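Local structure of Hpr(Ser) kinase (Coxiella burnetii, 3TQF) at residues L12-K16 and M17-I21; I70-T73 and G74-I77; R139-P142 and L143-T147. The protein probably acts as a bifunctional ATP-dependent kinase and phosphatase of the phosphocarrier protein HPr, phosphorylating a serine of HPr and removing the phosphate again. One frame throughout, in Å; residues are numbered along the deposited sequence.

All three interactions are local contacts within one HPr kinase C-terminal domain, and they follow one another along the chain. Interaction 1, near the middle of the subunit, is the hairpin of strands 10-14 and 17-23 in the large mixed sheet. Interaction 2 is the separate two-stranded hairpin 69-72 and 76-79, its centre about 21 Å from that of interaction 1. Interaction 3 begins helix 141-165, about 13 Å from interaction 1 and 21 Å from interaction 2, centre to centre. Helix 29-38, which starts at a probable P-loop, packs against all three, while interactions 2 and 3 also meet neighbouring subunits, thereby linking this core to the assembly.

Interaction 1 (L12-K16 and M17-I21); sequences LVIDK and MGVLI
Selenomethionine Met-17 and Ile-14 close a type I' beta turn, with Asp-15 and Lys-16 at its corners, and each bonds to the other's backbone. The N-H of Met-17 reaches Ile-14 O at 2.9 Å from above the carbonyl plane, not on a lone pair, whereas its own O accepts from Ile-14 N at 2.8 Å along a much straighter N-H line. The side chain of Met-17 starts over the turn: CB lies 3.2 Å from Ile-14 O. Bends at chi2 (-88°) and chi3 (85°) fold CE back to 3.7 Å from Lys-16 O. Gly-18 faces Val-13 in a non-hydrogen-bonded pair, and its CA makes a CA-H...O contact with Leu-12 O; on the side away from Val-13 its backbone bonds to His-96 and Leu-97 of strand 92-102. Val-19 then forms a hydrogen-bonded pair with Leu-12. Its N donates to Leu-12 O at 2.7 Å, nearly along the C=O axis, and its O receives Leu-12 N. On the face shared by Leu-12, Ile-14, Met-17 and Val-19, Val-19 CG2 crosses Ile-14 at an angle, 4.1 Å from CD1. That branch stands anti to the carbonyl carbon of Val-19, which turns it toward Ile-14. Further on, Ile-21 CG1 meets Leu-12 CD1 at 4.1 Å. Helix 29-38 covers Leu-12 and Ile-14, and helix 141-165 lies against Ile-14 and Met-17; at the turn, Asp-15 OD1 makes a salt bridge to Arg-153 of that helix. The hairpin is thus held in register by four backbone bonds that pair the amides and carbonyls of Leu-12, Ile-14, Met-17 and Val-19, three of them buried, while Leu-12, Ile-14 and Met-17 offer the two helices an apolar surface and Val-19 packs on Ile-99. The acidic corner adds a charged tie between the turn and helix 141-165.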
loop_
_atom_site.group_PDB
_atom_site.type_symbol
_atom_site.label_atom_id
_atom_site.label_comp_id
_atom_site.label_asym_id
_atom_site.label_seq_id
_atom_site.Cartn_x
_atom_site.Cartn_y
_atom_site.Cartn_z
ATOM N N LEU A 12 16.077 -11.332 0.147
ATOM C CA LEU A 12 15.793 -10.396 -0.933
ATOM C C LEU A 12 16.995 -9.481 -1.138
ATOM O O LEU A 12 17.758 -9.232 -0.203
ATOM C CB LEU A 12 14.568 -9.552 -0.579
ATOM C CG LEU A 12 13.292 -10.316 -0.211
ATOM C CD1 LEU A 12 12.492 -9.571 0.824
ATOM C CD2 LEU A 12 12.453 -10.584 -1.451
ATOM N N VAL A 13 17.165 -8.988 -2.363
ATOM C CA VAL A 13 18.118 -7.922 -2.618
ATOM C C VAL A 13 17.336 -6.613 -2.635
ATOM O O VAL A 13 16.408 -6.454 -3.433
ATOM C CB VAL A 13 18.873 -8.122 -3.941
ATOM C CG1 VAL A 13 19.863 -6.982 -4.164
ATOM C CG2 VAL A 13 19.597 -9.462 -3.937
ATOM N N ILE A 14 17.697 -5.701 -1.728
ATOM C CA ILE A 14 17.043 -4.409 -1.587
ATOM C C ILE A 14 18.089 -3.309 -1.542
ATOM O O ILE A 14 18.901 -3.261 -0.623
ATOM C CB ILE A 14 16.235 -4.318 -0.288
ATOM C CG1 ILE A 14 15.241 -5.478 -0.177
ATOM C CG2 ILE A 14 15.509 -2.984 -0.220
ATOM C CD1 ILE A 14 14.503 -5.534 1.165
ATOM N N ASP A 15 18.061 -2.425 -2.538
ATOM C CA ASP A 15 19.008 -1.316 -2.646
ATOM C C ASP A 15 20.447 -1.820 -2.554
ATOM O O ASP A 15 21.251 -1.278 -1.806
ATOM C CB ASP A 15 18.715 -0.269 -1.558
ATOM C CG ASP A 15 19.472 1.036 -1.771
ATOM O OD1 ASP A 15 19.813 1.359 -2.930
ATOM O OD2 ASP A 15 19.729 1.739 -0.773
ATOM N N LYS A 16 20.751 -2.869 -3.314
ATOM C CA LYS A 16 22.081 -3.514 -3.332
ATOM C C LYS A 16 22.403 -4.363 -2.087
ATOM O O LYS A 16 23.435 -5.032 -2.061
ATOM C CB LYS A 16 23.210 -2.492 -3.550
ATOM C CG LYS A 16 23.052 -1.566 -4.757
ATOM C CD LYS A 16 23.696 -2.126 -6.026
ATOM C CE LYS A 16 24.455 -1.047 -6.823
ATOM N NZ LYS A 16 23.708 0.240 -6.952
HETATM N N MSE A 17 21.534 -4.342 -1.078
HETATM C CA MSE A 17 21.751 -5.071 0.169
HETATM C C MSE A 17 20.994 -6.399 0.184
HETATM O O MSE A 17 19.771 -6.427 0.061
HETATM C CB MSE A 17 21.251 -4.253 1.364
HETATM C CG MSE A 17 21.734 -2.816 1.445
HETATM SE SE MSE A 17 23.419 -2.662 2.375
HETATM C CE MSE A 17 24.615 -3.041 0.883
ATOM N N GLY A 18 21.716 -7.499 0.351
ATOM C CA GLY A 18 21.100 -8.786 0.650
ATOM C C GLY A 18 20.501 -8.766 2.043
ATOM O O GLY A 18 21.224 -8.662 3.029
ATOM N N VAL A 19 19.176 -8.864 2.109
ATOM C CA VAL A 19 18.426 -8.697 3.348
ATOM C C VAL A 19 17.670 -9.975 3.697
ATOM O O VAL A 19 16.887 -10.472 2.892
ATOM C CB VAL A 19 17.413 -7.547 3.216
ATOM C CG1 VAL A 19 16.605 -7.384 4.504
ATOM C CG2 VAL A 19 18.133 -6.245 2.839
ATOM N N LEU A 20 17.924 -10.496 4.898
ATOM C CA LEU A 20 17.220 -11.665 5.428
ATOM C C LEU A 20 16.011 -11.210 6.244
ATOM O O LEU A 20 16.157 -10.384 7.136
ATOM C CB LEU A 20 18.153 -12.469 6.339
ATOM C CG LEU A 20 19.437 -13.047 5.738
ATOM C CD1 LEU A 20 20.335 -13.599 6.829
ATOM C CD2 LEU A 20 19.111 -14.128 4.732
ATOM N N ILE A 21 14.828 -11.746 5.949
ATOM C CA ILE A 21 13.609 -11.410 6.704
ATOM C C ILE A 21 13.099 -12.601 7.515
ATOM O O ILE A 21 12.907 -13.690 6.982
ATOM C CB ILE A 21 12.465 -10.955 5.800
ATOM C CG1 ILE A 21 12.908 -9.822 4.868
ATOM C CG2 ILE A 21 11.307 -10.486 6.648
ATOM C CD1 ILE A 21 12.877 -8.474 5.511
#

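Interaction 2 (I70-T73 and G74-I77)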
loop_
_atom_site.group_PDB
_atom_site.type_symbol
_atom_site.label_atom_id
_atom_site.label_comp_id
_atom_site.label_asym_id
_atom_site.label_seq_id
_atom_site.Cartn_x
_atom_site.Cartn_y
_atom_site.Cartn_z
ATOM N N ILE A 70 7.277 -18.221 -4.983
ATOM C CA ILE A 70 6.831 -17.703 -3.689
ATOM C C ILE A 70 5.462 -18.297 -3.401
ATOM O O ILE A 70 4.645 -18.411 -4.305
ATOM C CB ILE A 70 6.679 -16.162 -3.724
ATOM C CG1 ILE A 70 8.033 -15.480 -3.580
ATOM C CG2 ILE A 70 5.756 -15.658 -2.617
ATOM C CD1 ILE A 70 7.934 -13.952 -3.546
ATOM N N LEU A 71 5.216 -18.671 -2.153
ATOM C CA LEU A 71 3.899 -19.141 -1.738
ATOM C C LEU A 71 3.213 -18.062 -0.903
ATOM O O LEU A 71 3.793 -17.545 0.056
ATOM C CB LEU A 71 4.021 -20.435 -0.932
ATOM C CG LEU A 71 2.723 -21.018 -0.361
ATOM C CD1 LEU A 71 1.787 -21.472 -1.475
ATOM C CD2 LEU A 71 3.024 -22.173 0.583
ATOM N N ILE A 72 1.983 -17.720 -1.281
ATOM C CA ILE A 72 1.161 -16.779 -0.529
ATOM C C ILE A 72 -0.220 -17.392 -0.367
ATOM O O ILE A 72 -0.886 -17.692 -1.357
ATOM C CB ILE A 72 1.041 -15.425 -1.250
ATOM C CG1 ILE A 72 2.402 -14.725 -1.301
ATOM C CG2 ILE A 72 0.024 -14.534 -0.555
ATOM C CD1 ILE A 72 2.360 -13.360 -1.955
ATOM N N THR A 73 -0.645 -17.590 0.877
ATOM C CA THR A 73 -1.909 -18.262 1.139
ATOM C C THR A 73 -3.053 -17.434 0.574
ATOM O O THR A 73 -3.131 -16.233 0.795
ATOM C CB THR A 73 -2.123 -18.523 2.643
ATOM O OG1 THR A 73 -2.017 -17.291 3.364
ATOM C CG2 THR A 73 -1.077 -19.518 3.171
ATOM N N GLY A 74 -3.926 -18.091 -0.179
ATOM C CA GLY A 74 -4.984 -17.417 -0.919
ATOM C C GLY A 74 -4.686 -17.438 -2.402
ATOM O O GLY A 74 -5.566 -17.700 -3.211
ATOM N N ILE A 75 -3.431 -17.157 -2.748
ATOM C CA ILE A 75 -2.969 -17.155 -4.129
ATOM C C ILE A 75 -2.427 -18.522 -4.514
ATOM O O ILE A 75 -2.797 -19.077 -5.553
ATOM C CB ILE A 75 -1.849 -16.124 -4.341
ATOM C CG1 ILE A 75 -2.322 -14.724 -3.940
ATOM C CG2 ILE A 75 -1.391 -16.132 -5.791
ATOM C CD1 ILE A 75 -1.219 -13.672 -3.963
ATOM N N GLY A 76 -1.548 -19.053 -3.667
ATOM C CA GLY A 76 -0.824 -20.294 -3.946
ATOM C C GLY A 76 0.590 -19.986 -4.400
ATOM O O GLY A 76 1.216 -19.060 -3.902
ATOM N N ILE A 77 1.090 -20.755 -5.355
ATOM C CA ILE A 77 2.427 -20.536 -5.895
ATOM C C ILE A 77 2.438 -19.359 -6.870
ATOM O O ILE A 77 1.479 -19.148 -7.612
ATOM C CB ILE A 77 2.951 -21.810 -6.596
ATOM C CG1 ILE A 77 3.228 -22.899 -5.557
ATOM C CG2 ILE A 77 4.222 -21.524 -7.386
ATOM C CD1 ILE A 77 4.354 -22.549 -4.591
#
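The flat peptide group joining Gly-76 to Ile-77 carries the methyl CD1 of Leu-71 on one face, almost straight above Gly-76 C at 3.5 Å. At the oxygen end of the same group, Ile-72 N donates to Gly-76 O over 3.0 Å, coming in tilted 25° from the carbonyl plane. The carbonyl of Ile-72 is the other flat group, and two amides grip its oxygen. Gly-76 N comes to 2.8 Å from Ile-72 O with a nearly straight N-H line, while Ile-75 N, 2.9 Å from the same O, makes a more bent bond and is tilted further from the plane. Leu-71 and Ile-77 share one face of the hairpin, where their CD1 methyls come within 4.2 Å of each other; Leu-71 CG stands anti to the backbone N (chi1 177°), which carries CD1 over the peptide. Ile-72 points to the other face, and Ile-75 of the loop runs beside it in the same direction, with Ile-72 CG2 3.7 Å from Ile-75 CD1. Gly-74 and Gly-76 both have positive phi, at backbone angles where a CB would jam against the preceding carbonyl O, so glycine suits each place. Helix 29-38 lies against Ile-72 through Ser-30, Glu-31 and Leu-34. A second subunit supplies Pro-113 against Leu-71, Phe-133 against Ile-75 and Leu-114 against Ile-77, placing this hairpin in the subunit interface. Thr-73, at the turn, has its side chain about 6 Å from a bound phosphate ion. Two consecutive residues, Ile-75 and Gly-76, facing the single residue Ile-72 define a classic beta bulge, here at the tight end of the antiparallel hairpin formed by strands 69-72 and 76-79.

Interaction 3 (R139-P142 and L143-T147)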
loop_
_atom_site.group_PDB
_atom_site.type_symbol
_atom_site.label_atom_id
_atom_site.label_comp_id
_atom_site.label_asym_id
_atom_site.label_seq_id
_atom_site.Cartn_x
_atom_site.Cartn_y
_atom_site.Cartn_z
ATOM N N ARG A 139 0.585 0.094 7.756
ATOM C CA ARG A 139 1.308 1.365 7.741
ATOM C C ARG A 139 2.279 1.382 6.563
ATOM O O ARG A 139 3.270 2.119 6.569
ATOM C CB ARG A 139 2.064 1.583 9.054
ATOM C CG ARG A 139 1.176 1.561 10.277
ATOM C CD ARG A 139 1.858 2.176 11.479
ATOM N NE ARG A 139 0.999 2.112 12.656
ATOM C CZ ARG A 139 1.334 2.561 13.861
ATOM N NH1 ARG A 139 2.521 3.120 14.071
ATOM N NH2 ARG A 139 0.476 2.452 14.865
ATOM N N ASN A 140 1.971 0.573 5.550
ATOM C CA ASN A 140 2.794 0.437 4.356
ATOM C C ASN A 140 4.150 -0.153 4.708
ATOM O O ASN A 140 5.192 0.442 4.445
ATOM C CB ASN A 140 2.924 1.779 3.619
ATOM C CG ASN A 140 3.051 1.614 2.098
ATOM O OD1 ASN A 140 3.726 0.697 1.596
ATOM N ND2 ASN A 140 2.392 2.510 1.360
ATOM N N LEU A 141 4.113 -1.351 5.285
ATOM C CA LEU A 141 5.317 -2.089 5.684
ATOM C C LEU A 141 6.378 -2.226 4.581
ATOM O O LEU A 141 7.566 -2.144 4.873
ATOM C CB LEU A 141 4.930 -3.473 6.221
ATOM C CG LEU A 141 6.046 -4.376 6.750
ATOM C CD1 LEU A 141 6.780 -3.733 7.907
ATOM C CD2 LEU A 141 5.468 -5.720 7.166
ATOM N N PRO A 142 5.966 -2.440 3.318
ATOM C CA PRO A 142 6.985 -2.509 2.268
ATOM C C PRO A 142 7.812 -1.240 2.174
ATOM O O PRO A 142 9.038 -1.309 2.066
ATOM C CB PRO A 142 6.164 -2.702 0.993
ATOM C CG PRO A 142 4.917 -3.350 1.451
ATOM C CD PRO A 142 4.626 -2.755 2.792
ATOM N N LEU A 143 7.146 -0.089 2.229
ATOM C CA LEU A 143 7.840 1.192 2.172
ATOM C C LEU A 143 8.722 1.366 3.402
ATOM O O LEU A 143 9.812 1.916 3.308
ATOM C CB LEU A 143 6.840 2.346 2.070
ATOM C CG LEU A 143 7.420 3.761 2.033
ATOM C CD1 LEU A 143 8.183 4.002 0.751
ATOM C CD2 LEU A 143 6.316 4.783 2.201
ATOM N N LEU A 144 8.249 0.895 4.550
ATOM C CA LEU A 144 8.995 1.037 5.790
ATOM C C LEU A 144 10.274 0.218 5.758
ATOM O O LEU A 144 11.343 0.709 6.114
ATOM C CB LEU A 144 8.130 0.632 6.987
ATOM C CG LEU A 144 6.862 1.471 7.214
ATOM C CD1 LEU A 144 6.205 1.095 8.529
ATOM C CD2 LEU A 144 7.168 2.950 7.170
ATOM N N ILE A 145 10.158 -1.025 5.308
ATOM C CA ILE A 145 11.301 -1.928 5.196
ATOM C C ILE A 145 12.286 -1.450 4.133
ATOM O O ILE A 145 13.492 -1.529 4.325
ATOM C CB ILE A 145 10.834 -3.358 4.880
ATOM C CG1 ILE A 145 10.069 -3.935 6.076
ATOM C CG2 ILE A 145 12.020 -4.262 4.525
ATOM C CD1 ILE A 145 10.932 -4.225 7.282
ATOM N N GLU A 146 11.778 -0.945 3.018
ATOM C CA GLU A 146 12.645 -0.359 1.991
ATOM C C GLU A 146 13.416 0.830 2.543
ATOM O O GLU A 146 14.601 0.986 2.277
ATOM C CB GLU A 146 11.827 0.077 0.769
ATOM C CG GLU A 146 12.628 0.853 -0.274
ATOM C CD GLU A 146 11.764 1.367 -1.398
ATOM O OE1 GLU A 146 11.438 0.587 -2.312
ATOM O OE2 GLU A 146 11.406 2.557 -1.370
ATOM N N THR A 147 12.729 1.670 3.308
ATOM C CA THR A 147 13.341 2.853 3.912
ATOM C C THR A 147 14.360 2.462 4.984
ATOM O O THR A 147 15.426 3.070 5.080
ATOM C CB THR A 147 12.274 3.777 4.518
ATOM O OG1 THR A 147 11.285 4.069 3.523
ATOM C CG2 THR A 147 12.891 5.075 4.997
#
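Leu-141 and Ile-145 touch in the first turn of helix 141-165, with Asn-140 at the N-cap position. Their side chains run side by side, Leu-141 CD1 reaching Ile-145 CG1 at 3.8 Å; Leu-141 gets there with CG anti to its own nitrogen (chi1 -177°). At the cap, Asn-140 OD1 leans across Leu-143 CB at 3.6 Å, and Leu-144 CG rests 3.4 Å from Asn-140 O. The backbone beneath is regular: Leu-144 N donates to Asn-140 O in the carbonyl plane, Ile-145 N to Leu-141 O, and Glu-146 N to Pro-142 O. Outside this shell, Leu-32 of helix 29-38 packs on Leu-141, Pro-142 and Ile-145, while Phe-133 lies against Leu-141 and Leu-144. Arg-139, just before the cap, reaches a third subunit, with a salt bridge to its Glu-31 and a hydrogen bond to its Asn-26. Glu-146 is held by a salt bridge to Arg-39 and a hydrogen bond to His-41. One turn on, Leu-143 O is gripped from opposite faces of its plane by Thr-147 N at 2.9 Å and Thr-147 OG1 at 2.6 Å.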